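Local coordinates for putative type VI secretion protein (Escherichia coli, PDB 4HH5) that is the N-terminal domain of a ClpV-type ATPase of the ClpA/ClpB family, probably a chaperone that hydrolyses ATP in type VI secretion, at residues A27-T32 / L44-E49; G59-W64 / Q146-L151; D67-S72 / W135-L140; K99-V104 / E111-V116. All coordinates share one frame; numbering follows the deposited sequence.

How the interactions relate
The four contacts lie within one mainly helical Clp N-terminal domain. Along the chain, interaction 1 comes first and joins helices 17-32 and 40-50. Interaction 2 then ties the end of helix 54-61 to the start of helix 149-155 and the turn before it, and the loop it closes contains interaction 3, which in turn spans interaction 4. Centres of interactions 2 and 3 are about 14 Å apart, those of interactions 1 and 3 about 17 Å, and in both cases side chains of the two contacts touch. Interaction 4, about 20 Å from interaction 3 between centres, lies on the other side of the chain's centre from interactions 1 and 3, so the set spans much of the domain.

Interaction 1 of 4, residues A27-T32 / L44-E49; sequences ASLCQT and LLKLLE
Leu29 and Leu45 bring together two helices of the Clp N-terminal domain, 17-32 and 40-50, which follow each other in the chain and pack sparingly at this level. The close part of the contact is apolar. Leu29 CD2 lies 4.0 Å from Leu45 CD2, one methyl against one methyl, and the two side chains cross at about a right angle. Both leucines turn CG away from their own backbone N, with chi1 166° for Leu29 and -175° for Leu45, and this brings a CD2 methyl of each to the interface. Helix 66-78 closes over the pair, since Leu77 packs on Leu29 and Trp70 on Leu45.

Toward the solvent the packing is looser. Here Lys46 supplies its aliphatic chain, and its CE comes to 4.3 Å from Leu29 CB, with Ala22 of helix 17-32 touching the same side chain. The lysine chain bends at its first two torsions before straightening, and its ammonium group turns back to its own helix. There it forms a salt bridge with Glu49, one turn further on, so that the charge is paired within helix 40-50 while the methylenes face the leucine. The bond is not made in the plane of the acceptor: Lys46 NZ sits 3.0 Å from Glu49 OE1, about 50° out of the carboxylate plane.

Interaction 2 of 4, residues G59-W64 / Q146-L151; sequences GRRYDW and QRLSPL
Arg61 and Tyr62, where helix 54-61 ends, meet Leu148, in the turn after helix 142-147, and Leu151, in the first turn of helix 149-155. This surface contact of the Clp N-terminal domain joins the end of helix 54-61 to elements far later in the chain. Arg60, just before, sends its guanidinium to Gln155 on helix 149-155. The Arg61 chain leaves the backbone with CG opposite its own N (chi1 -174°) and bends at chi2, which lays CD against Leu151: CD is 3.4 Å from Leu151 CD2. Further out, Arg61 NH2 comes to 3.6 Å from Leu148 CD2. Tyr62, the first residue to leave helical geometry, and Leu148 reach toward each other from opposite directions. Tyr62 OH lies 3.4 Å from Leu148 CD1 and equally close to CD2, so the oxygen faces the fork of the leucine, while CE2 is 3.8 Å from CD1. The ring also takes Arg61 CG over one face, toward the rim, 3.8 Å above its plane. Leu58 and Val57 of helix 54-61 also touch Leu148 and Leu151, respectively. Leucine methyls thus meet both the carbon parts and the polar ends of Arg61 and Tyr62, an association by van der Waals packing that pairs none of these polar atoms.

Interaction 3 of 4, residues D67-S72 / W135-L140; sequences DAIWQS and WPLLTL
Ile69 of helix 66-78 reaches across to Pro136 and Leu137, in the 3-10 segment that forms part of the long connection between helices 115-124 and 142-147 of the Clp N-terminal domain. Its CB points at this segment. From there the longer branch runs opposite the carbonyl carbon (chi1 -58°) and continues extended (chi2 167°), which carries it straight out from the helix. CG1 is the first atom to arrive, 4.1 Å from Pro136 CG. The terminal CD1 goes further: it lies 3.9 Å from Pro136 CG, 4.1 Å from Pro136 CB and 4.0 Å from Leu137 CD1. The end of the isoleucine thus reaches the CG corner of the proline ring, the two pointing toward each other, whereas the leucine slants past the end of the chain. The other branch, CG2, turns instead to Leu48 of helix 40-50.

The receiving segment is held in shape by its own bonds. Thr139 OG1 donates to Pro136 O at 2.6 Å, in the carbonyl plane and on a lone pair, and Thr139 N reaches the same oxygen, so two donors grip it. Around the contact, Trp64 packs on both Ile69 and Pro136, and Leu137 continues inward to Leu44, Leu119 and Leu122. All three residues that touch are buried and meet through carbon atoms alone. The contact is therefore purely apolar packing, its geometry set by the van der Waals approach of CG1 and CD1, and it links helix 66-78 to a connection that has little regular helix of its own.

Interaction 4 of 4, residues K99-V104 / E111-V116; sequences KQAWMV and EHIRSV
The loop joining helices 92-107 and 115-124 of the Clp N-terminal domain folds back so that Ile113 packs on Ala101 and Trp102 of helix 92-107. Ile113 spreads its two branches over successive residues of that helix. CG2 rests on the alanine, 3.9 Å from Ala101 CB. The longer branch goes to the tryptophan: CD1 lies 3.7 Å from Trp102 CB and CG1 is 3.9 Å from Trp102 CE3, the two side chains crossing at about a right angle. With CG1 opposite the carbonyl carbon (chi1 -49°), the isoleucine can straddle the helix surface in this way.

The indole reaches beyond the isoleucine. Its CG is turned opposite the backbone N (chi1 167°), and its six-membered ring runs out to the main chain of the connection, where Trp102 CZ3 lies 3.7 Å from Glu111 O. The backbone N of His112 is near the ring's plane at its edge, 4.4 Å from CZ3, a loose approach. Arg14 of helix 2-14 makes a cation-pi contact with the indole, and the Ile113 backbone bonds to that of Arg14 and Asn16. Next along the chain, Arg114 occupies the N-cap position of helix 115-124; its side chain makes salt bridges with Asp54 and Asp153. Here the Clp N-terminal (Clp R) domain, a mainly helical fold, uses an interhelical loop to set a hydrophobic residue back on the preceding helix.

Interaction 1 of 4, residues A27-T32 / L44-E49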
# COMPACT_ATOMS: atom_id res chain seq x y z
N ALA A 27 5.86 -6.99 7.28
CA ALA A 27 7.20 -7.32 7.78
C ALA A 27 7.13 -8.58 8.66
O ALA A 27 8.00 -9.44 8.54
CB ALA A 27 7.78 -6.15 8.58
N SER A 28 6.08 -8.69 9.52
CA SER A 28 5.87 -9.87 10.38
C SER A 28 5.60 -11.11 9.54
O SER A 28 6.17 -12.17 9.82
CB SER A 28 4.73 -9.63 11.36
OG SER A 28 5.09 -8.64 12.30
N LEU A 29 4.76 -10.98 8.49
CA LEU A 29 4.43 -12.08 7.59
C LEU A 29 5.68 -12.58 6.85
O LEU A 29 5.90 -13.79 6.78
CB LEU A 29 3.30 -11.66 6.62
CG LEU A 29 3.01 -12.54 5.39
CD1 LEU A 29 2.33 -13.85 5.78
CD2 LEU A 29 2.15 -11.78 4.40
N CYS A 30 6.53 -11.65 6.37
CA CYS A 30 7.80 -11.97 5.71
C CYS A 30 8.72 -12.76 6.63
O CYS A 30 9.36 -13.71 6.18
CB CYS A 30 8.49 -10.71 5.21
SG CYS A 30 7.78 -10.03 3.70
N GLN A 31 8.79 -12.34 7.93
CA GLN A 31 9.61 -12.99 8.96
C GLN A 31 9.16 -14.43 9.19
O GLN A 31 10.01 -15.32 9.19
CB GLN A 31 9.58 -12.19 10.27
CG GLN A 31 10.78 -12.44 11.16
CD GLN A 31 10.91 -11.44 12.29
OE1 GLN A 31 11.09 -11.82 13.45
NE2 GLN A 31 10.84 -10.15 11.98
N THR A 32 7.82 -14.67 9.32
CA THR A 32 7.26 -16.03 9.52
C THR A 32 7.57 -16.97 8.36
O THR A 32 7.59 -18.18 8.55
CB THR A 32 5.74 -16.02 9.78
OG1 THR A 32 5.05 -15.60 8.61
CG2 THR A 32 5.33 -15.19 11.00
N LEU A 44 -0.12 -4.78 0.38
CA LEU A 44 -1.51 -4.76 -0.09
C LEU A 44 -2.35 -5.85 0.57
O LEU A 44 -3.49 -5.60 0.95
CB LEU A 44 -1.61 -4.85 -1.63
CG LEU A 44 -1.13 -3.62 -2.41
CD1 LEU A 44 -0.81 -3.99 -3.85
CD2 LEU A 44 -2.14 -2.48 -2.37
N LEU A 45 -1.76 -7.05 0.76
CA LEU A 45 -2.42 -8.17 1.43
C LEU A 45 -2.85 -7.73 2.84
O LEU A 45 -4.00 -7.91 3.20
CB LEU A 45 -1.46 -9.37 1.50
CG LEU A 45 -1.99 -10.69 2.06
CD1 LEU A 45 -1.44 -11.84 1.30
CD2 LEU A 45 -1.61 -10.86 3.52
N LYS A 46 -1.92 -7.14 3.60
CA LYS A 46 -2.17 -6.69 4.97
C LYS A 46 -3.09 -5.49 5.04
O LYS A 46 -3.88 -5.42 5.97
CB LYS A 46 -0.87 -6.47 5.75
CG LYS A 46 -0.19 -7.79 6.12
CD LYS A 46 -0.89 -8.47 7.30
CE LYS A 46 -0.52 -9.93 7.42
NZ LYS A 46 -1.31 -10.60 8.47
N LEU A 47 -3.04 -4.60 4.02
CA LEU A 47 -3.98 -3.48 3.97
C LEU A 47 -5.41 -4.01 3.80
O LEU A 47 -6.30 -3.62 4.57
CB LEU A 47 -3.62 -2.50 2.83
CG LEU A 47 -2.43 -1.56 3.08
CD1 LEU A 47 -1.91 -0.99 1.75
CD2 LEU A 47 -2.81 -0.40 4.01
N LEU A 48 -5.62 -4.93 2.84
CA LEU A 48 -6.92 -5.55 2.59
C LEU A 48 -7.37 -6.41 3.76
O LEU A 48 -8.56 -6.49 4.02
CB LEU A 48 -6.92 -6.36 1.28
CG LEU A 48 -6.67 -5.59 -0.03
CD1 LEU A 48 -6.59 -6.54 -1.19
CD2 LEU A 48 -7.76 -4.53 -0.30
N GLU A 49 -6.41 -7.01 4.49
CA GLU A 49 -6.72 -7.80 5.68
C GLU A 49 -7.33 -6.95 6.80
O GLU A 49 -8.20 -7.42 7.53
CB GLU A 49 -5.49 -8.55 6.18
CG GLU A 49 -5.87 -9.61 7.19
CD GLU A 49 -4.83 -10.68 7.41
OE1 GLU A 49 -3.74 -10.61 6.79
OE2 GLU A 49 -5.12 -11.63 8.18

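Interaction 2 of 4, residues G59-W64 / Q146-L151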
# COMPACT_ATOMS: atom_id res chain seq x y z
N GLY A 59 -13.23 -0.43 -3.44
CA GLY A 59 -13.66 -1.76 -3.87
C GLY A 59 -15.16 -1.93 -3.75
O GLY A 59 -15.81 -2.44 -4.67
N ARG A 60 -15.73 -1.46 -2.63
CA ARG A 60 -17.17 -1.50 -2.38
C ARG A 60 -17.91 -0.56 -3.35
O ARG A 60 -18.88 -0.98 -3.98
CB ARG A 60 -17.47 -1.15 -0.90
CG ARG A 60 -18.97 -1.11 -0.59
CD ARG A 60 -19.28 -1.07 0.90
NE ARG A 60 -18.92 0.21 1.51
CZ ARG A 60 -17.91 0.37 2.35
NH1 ARG A 60 -17.15 -0.66 2.70
NH2 ARG A 60 -17.65 1.57 2.86
N ARG A 61 -17.43 0.68 -3.49
CA ARG A 61 -18.05 1.66 -4.39
C ARG A 61 -18.07 1.21 -5.87
O ARG A 61 -19.07 1.42 -6.57
CB ARG A 61 -17.34 3.02 -4.27
CG ARG A 61 -18.03 4.12 -5.07
CD ARG A 61 -18.58 5.18 -4.16
NE ARG A 61 -19.72 5.90 -4.71
CZ ARG A 61 -19.64 6.86 -5.63
NH1 ARG A 61 -20.73 7.47 -6.06
NH2 ARG A 61 -18.46 7.19 -6.14
N TYR A 62 -16.94 0.66 -6.35
CA TYR A 62 -16.77 0.26 -7.75
C TYR A 62 -16.99 -1.22 -8.02
O TYR A 62 -16.69 -1.70 -9.11
CB TYR A 62 -15.46 0.81 -8.31
CG TYR A 62 -15.50 2.32 -8.34
CD1 TYR A 62 -16.23 3.00 -9.31
CD2 TYR A 62 -14.90 3.06 -7.33
CE1 TYR A 62 -16.33 4.38 -9.30
CE2 TYR A 62 -15.00 4.45 -7.31
CZ TYR A 62 -15.72 5.11 -8.29
OH TYR A 62 -15.82 6.48 -8.28
N ASP A 63 -17.56 -1.93 -7.04
CA ASP A 63 -17.93 -3.34 -7.10
C ASP A 63 -16.82 -4.26 -7.60
O ASP A 63 -17.03 -5.09 -8.49
CB ASP A 63 -19.25 -3.53 -7.87
CG ASP A 63 -19.96 -4.82 -7.51
OD1 ASP A 63 -20.02 -5.14 -6.30
OD2 ASP A 63 -20.45 -5.51 -8.43
N TRP A 64 -15.63 -4.11 -7.02
CA TRP A 64 -14.50 -4.97 -7.35
C TRP A 64 -14.78 -6.34 -6.75
O TRP A 64 -15.40 -6.44 -5.69
CB TRP A 64 -13.21 -4.44 -6.73
CG TRP A 64 -12.73 -3.11 -7.25
CD1 TRP A 64 -13.25 -2.38 -8.28
CD2 TRP A 64 -11.61 -2.37 -6.76
NE1 TRP A 64 -12.53 -1.22 -8.45
CE2 TRP A 64 -11.52 -1.19 -7.52
CE3 TRP A 64 -10.69 -2.58 -5.72
CZ2 TRP A 64 -10.55 -0.21 -7.28
CZ3 TRP A 64 -9.74 -1.60 -5.47
CH2 TRP A 64 -9.66 -0.45 -6.26
N GLN A 146 -8.49 11.70 -6.51
CA GLN A 146 -8.48 13.03 -5.91
C GLN A 146 -9.92 13.54 -5.71
O GLN A 146 -10.25 14.03 -4.63
CB GLN A 146 -7.72 13.97 -6.86
CG GLN A 146 -7.01 15.12 -6.18
CD GLN A 146 -6.48 16.04 -7.23
OE1 GLN A 146 -5.45 15.79 -7.86
NE2 GLN A 146 -7.22 17.10 -7.50
N ARG A 147 -10.77 13.36 -6.74
CA ARG A 147 -12.18 13.76 -6.73
C ARG A 147 -12.99 12.97 -5.71
O ARG A 147 -13.99 13.49 -5.21
CB ARG A 147 -12.81 13.59 -8.12
CG ARG A 147 -12.28 14.57 -9.16
CD ARG A 147 -12.58 14.12 -10.59
NE ARG A 147 -14.03 14.06 -10.85
CZ ARG A 147 -14.57 13.45 -11.90
NH1 ARG A 147 -13.80 12.84 -12.79
NH2 ARG A 147 -15.89 13.45 -12.06
N LEU A 148 -12.55 11.72 -5.40
CA LEU A 148 -13.19 10.83 -4.43
C LEU A 148 -12.85 11.10 -2.96
O LEU A 148 -13.40 10.43 -2.09
CB LEU A 148 -12.93 9.35 -4.79
CG LEU A 148 -13.74 8.84 -6.00
CD1 LEU A 148 -13.09 7.60 -6.58
CD2 LEU A 148 -15.20 8.58 -5.62
N SER A 149 -11.97 12.08 -2.67
CA SER A 149 -11.60 12.45 -1.29
C SER A 149 -12.83 12.65 -0.35
O SER A 149 -12.80 12.07 0.73
CB SER A 149 -10.70 13.68 -1.27
OG SER A 149 -9.56 13.49 -2.09
N PRO A 150 -13.93 13.37 -0.72
CA PRO A 150 -15.08 13.48 0.21
C PRO A 150 -15.72 12.15 0.60
O PRO A 150 -16.15 11.99 1.74
CB PRO A 150 -16.09 14.34 -0.57
CG PRO A 150 -15.27 15.08 -1.56
CD PRO A 150 -14.18 14.14 -1.95
N LEU A 151 -15.78 11.19 -0.33
CA LEU A 151 -16.35 9.87 -0.06
C LEU A 151 -15.43 9.07 0.86
O LEU A 151 -15.91 8.47 1.83
CB LEU A 151 -16.60 9.09 -1.37
CG LEU A 151 -17.21 7.71 -1.16
CD1 LEU A 151 -18.70 7.72 -1.43
CD2 LEU A 151 -16.44 6.66 -1.90

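Interaction 3 of 4, residues D67-S72 / W135-L140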
# COMPACT_ATOMS: atom_id res chain seq x y z
N ASP A 67 -12.70 -10.91 -3.44
CA ASP A 67 -12.30 -12.31 -3.23
C ASP A 67 -11.22 -12.71 -4.23
O ASP A 67 -10.24 -13.32 -3.82
CB ASP A 67 -13.50 -13.27 -3.32
CG ASP A 67 -14.36 -13.34 -2.07
OD1 ASP A 67 -14.32 -12.39 -1.26
OD2 ASP A 67 -15.09 -14.35 -1.90
N ALA A 68 -11.39 -12.35 -5.52
CA ALA A 68 -10.43 -12.65 -6.58
C ALA A 68 -9.10 -11.91 -6.33
O ALA A 68 -8.04 -12.48 -6.58
CB ALA A 68 -11.00 -12.31 -7.94
N ILE A 69 -9.16 -10.67 -5.80
CA ILE A 69 -7.95 -9.90 -5.49
C ILE A 69 -7.19 -10.59 -4.36
O ILE A 69 -5.98 -10.76 -4.46
CB ILE A 69 -8.24 -8.41 -5.15
CG1 ILE A 69 -8.97 -7.69 -6.32
CG2 ILE A 69 -6.94 -7.67 -4.77
CD1 ILE A 69 -9.57 -6.32 -5.97
N TRP A 70 -7.91 -10.99 -3.29
CA TRP A 70 -7.35 -11.68 -2.13
C TRP A 70 -6.69 -13.00 -2.57
O TRP A 70 -5.55 -13.26 -2.18
CB TRP A 70 -8.43 -11.96 -1.06
CG TRP A 70 -7.91 -12.73 0.12
CD1 TRP A 70 -8.08 -14.06 0.37
CD2 TRP A 70 -7.04 -12.23 1.14
NE1 TRP A 70 -7.40 -14.41 1.51
CE2 TRP A 70 -6.75 -13.31 2.01
CE3 TRP A 70 -6.49 -10.97 1.43
CZ2 TRP A 70 -5.93 -13.17 3.13
CZ3 TRP A 70 -5.70 -10.83 2.56
CH2 TRP A 70 -5.43 -11.92 3.39
N GLN A 71 -7.39 -13.81 -3.39
CA GLN A 71 -6.88 -15.10 -3.89
C GLN A 71 -5.62 -14.94 -4.75
O GLN A 71 -4.71 -15.75 -4.65
CB GLN A 71 -7.97 -15.86 -4.66
CG GLN A 71 -9.05 -16.49 -3.76
CD GLN A 71 -8.54 -17.55 -2.81
OE1 GLN A 71 -7.70 -18.39 -3.16
NE2 GLN A 71 -9.05 -17.54 -1.59
N SER A 72 -5.56 -13.87 -5.57
CA SER A 72 -4.41 -13.56 -6.42
C SER A 72 -3.19 -13.24 -5.56
O SER A 72 -2.09 -13.69 -5.87
CB SER A 72 -4.74 -12.38 -7.34
OG SER A 72 -5.84 -12.71 -8.16
N TRP A 135 -5.34 -6.08 -11.20
CA TRP A 135 -5.87 -5.22 -12.27
C TRP A 135 -6.99 -4.22 -11.83
O TRP A 135 -6.96 -3.09 -12.34
CB TRP A 135 -6.26 -6.02 -13.53
CG TRP A 135 -7.44 -6.92 -13.35
CD1 TRP A 135 -7.42 -8.26 -13.05
CD2 TRP A 135 -8.82 -6.55 -13.43
NE1 TRP A 135 -8.70 -8.74 -12.93
CE2 TRP A 135 -9.58 -7.71 -13.13
CE3 TRP A 135 -9.50 -5.33 -13.66
CZ2 TRP A 135 -10.98 -7.69 -13.08
CZ3 TRP A 135 -10.88 -5.31 -13.59
CH2 TRP A 135 -11.61 -6.47 -13.31
N PRO A 136 -7.94 -4.53 -10.88
CA PRO A 136 -8.96 -3.51 -10.50
C PRO A 136 -8.38 -2.24 -9.88
O PRO A 136 -8.94 -1.16 -10.06
CB PRO A 136 -9.85 -4.25 -9.49
CG PRO A 136 -9.64 -5.72 -9.80
CD PRO A 136 -8.17 -5.79 -10.14
N LEU A 137 -7.25 -2.37 -9.18
CA LEU A 137 -6.53 -1.27 -8.53
C LEU A 137 -5.98 -0.27 -9.57
O LEU A 137 -5.74 0.88 -9.23
CB LEU A 137 -5.39 -1.85 -7.66
CG LEU A 137 -5.78 -2.43 -6.28
CD1 LEU A 137 -6.47 -3.78 -6.39
CD2 LEU A 137 -4.56 -2.59 -5.40
N LEU A 138 -5.82 -0.71 -10.83
CA LEU A 138 -5.31 0.12 -11.93
C LEU A 138 -6.42 0.80 -12.76
O LEU A 138 -6.11 1.50 -13.72
CB LEU A 138 -4.39 -0.73 -12.85
CG LEU A 138 -3.26 -1.52 -12.17
CD1 LEU A 138 -2.49 -2.34 -13.19
CD2 LEU A 138 -2.31 -0.60 -11.39
N THR A 139 -7.70 0.59 -12.38
CA THR A 139 -8.85 1.13 -13.12
C THR A 139 -9.16 2.60 -12.89
O THR A 139 -9.70 3.24 -13.79
CB THR A 139 -10.10 0.23 -13.01
OG1 THR A 139 -10.54 0.19 -11.65
CG2 THR A 139 -9.88 -1.17 -13.57
N LEU A 140 -8.86 3.13 -11.70
CA LEU A 140 -9.12 4.54 -11.38
C LEU A 140 -7.86 5.36 -11.64
O LEU A 140 -6.76 4.89 -11.35
CB LEU A 140 -9.57 4.71 -9.91
CG LEU A 140 -10.84 3.96 -9.47
CD1 LEU A 140 -10.88 3.79 -7.97
CD2 LEU A 140 -12.10 4.66 -9.97

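Interaction 4 of 4, residues K99-V104 / E111-V116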
# COMPACT_ATOMS: atom_id res chain seq x y z
N LYS A 99 8.03 6.35 -1.65
CA LYS A 99 8.55 7.64 -2.09
C LYS A 99 7.59 8.33 -3.07
O LYS A 99 7.31 9.52 -2.91
CB LYS A 99 9.96 7.40 -2.67
CG LYS A 99 10.51 8.35 -3.69
CD LYS A 99 11.92 7.92 -4.06
CE LYS A 99 12.42 8.53 -5.34
NZ LYS A 99 13.76 8.00 -5.70
N GLN A 100 7.05 7.57 -4.03
CA GLN A 100 6.09 8.11 -4.99
C GLN A 100 4.75 8.46 -4.36
O GLN A 100 4.15 9.48 -4.73
CB GLN A 100 5.94 7.20 -6.20
CG GLN A 100 7.17 7.33 -7.12
CD GLN A 100 7.12 6.49 -8.35
OE1 GLN A 100 6.46 5.45 -8.41
NE2 GLN A 100 7.84 6.92 -9.39
N ALA A 101 4.30 7.65 -3.39
CA ALA A 101 3.05 7.90 -2.66
C ALA A 101 3.19 9.18 -1.84
O ALA A 101 2.23 9.96 -1.77
CB ALA A 101 2.71 6.74 -1.76
N TRP A 102 4.38 9.42 -1.25
CA TRP A 102 4.63 10.65 -0.49
C TRP A 102 4.60 11.85 -1.44
O TRP A 102 4.05 12.90 -1.10
CB TRP A 102 5.98 10.60 0.26
CG TRP A 102 6.42 11.94 0.79
CD1 TRP A 102 7.60 12.57 0.54
CD2 TRP A 102 5.65 12.84 1.62
NE1 TRP A 102 7.63 13.79 1.17
CE2 TRP A 102 6.44 13.99 1.83
CE3 TRP A 102 4.36 12.80 2.18
CZ2 TRP A 102 6.00 15.08 2.59
CZ3 TRP A 102 3.91 13.88 2.92
CH2 TRP A 102 4.73 15.00 3.13
N MET A 103 5.18 11.70 -2.63
CA MET A 103 5.20 12.76 -3.62
C MET A 103 3.79 13.09 -4.10
O MET A 103 3.46 14.28 -4.20
CB MET A 103 6.21 12.47 -4.73
CG MET A 103 7.65 12.52 -4.18
SD MET A 103 8.99 12.30 -5.35
CE MET A 103 8.79 10.63 -5.75
N VAL A 104 2.92 12.06 -4.26
CA VAL A 104 1.49 12.21 -4.61
C VAL A 104 0.78 13.01 -3.49
O VAL A 104 0.10 14.01 -3.78
CB VAL A 104 0.81 10.84 -4.89
CG1 VAL A 104 -0.72 10.96 -4.90
CG2 VAL A 104 1.29 10.23 -6.21
N GLU A 111 0.13 15.96 4.77
CA GLU A 111 1.31 15.75 5.63
C GLU A 111 1.54 14.26 5.90
O GLU A 111 2.62 13.88 6.34
CB GLU A 111 1.16 16.47 6.98
CG GLU A 111 0.92 17.97 6.88
CD GLU A 111 2.16 18.83 6.75
OE1 GLU A 111 3.13 18.61 7.52
OE2 GLU A 111 2.14 19.78 5.93
N HIS A 112 0.49 13.44 5.68
CA HIS A 112 0.51 12.01 5.92
C HIS A 112 0.14 11.17 4.71
O HIS A 112 -0.64 11.61 3.87
CB HIS A 112 -0.39 11.65 7.12
CG HIS A 112 0.12 12.20 8.41
ND1 HIS A 112 -0.46 13.30 9.00
CD2 HIS A 112 1.18 11.81 9.15
CE1 HIS A 112 0.26 13.54 10.09
NE2 HIS A 112 1.25 12.66 10.22
N ILE A 113 0.70 9.96 4.64
CA ILE A 113 0.44 9.03 3.55
C ILE A 113 -0.68 8.07 3.94
O ILE A 113 -0.58 7.40 4.97
CB ILE A 113 1.72 8.25 3.12
CG1 ILE A 113 2.92 9.20 2.89
CG2 ILE A 113 1.46 7.37 1.88
CD1 ILE A 113 4.28 8.46 2.80
N ARG A 114 -1.71 7.98 3.08
CA ARG A 114 -2.82 7.04 3.28
C ARG A 114 -2.84 6.05 2.13
O ARG A 114 -2.12 6.25 1.15
CB ARG A 114 -4.16 7.76 3.52
CG ARG A 114 -4.60 8.71 2.45
CD ARG A 114 -5.70 9.61 2.98
NE ARG A 114 -6.97 8.91 3.12
CZ ARG A 114 -8.10 9.49 3.51
NH1 ARG A 114 -8.12 10.79 3.80
NH2 ARG A 114 -9.22 8.78 3.60
N SER A 115 -3.64 4.96 2.24
CA SER A 115 -3.65 3.95 1.17
C SER A 115 -4.05 4.45 -0.20
O SER A 115 -3.54 3.95 -1.20
CB SER A 115 -4.40 2.68 1.57
OG SER A 115 -5.78 2.93 1.75
N VAL A 116 -4.90 5.50 -0.27
CA VAL A 116 -5.29 6.09 -1.56
C VAL A 116 -4.07 6.69 -2.29
O VAL A 116 -4.05 6.69 -3.51
CB VAL A 116 -6.49 7.07 -1.47
CG1 VAL A 116 -6.09 8.40 -0.83
CG2 VAL A 116 -7.12 7.30 -2.85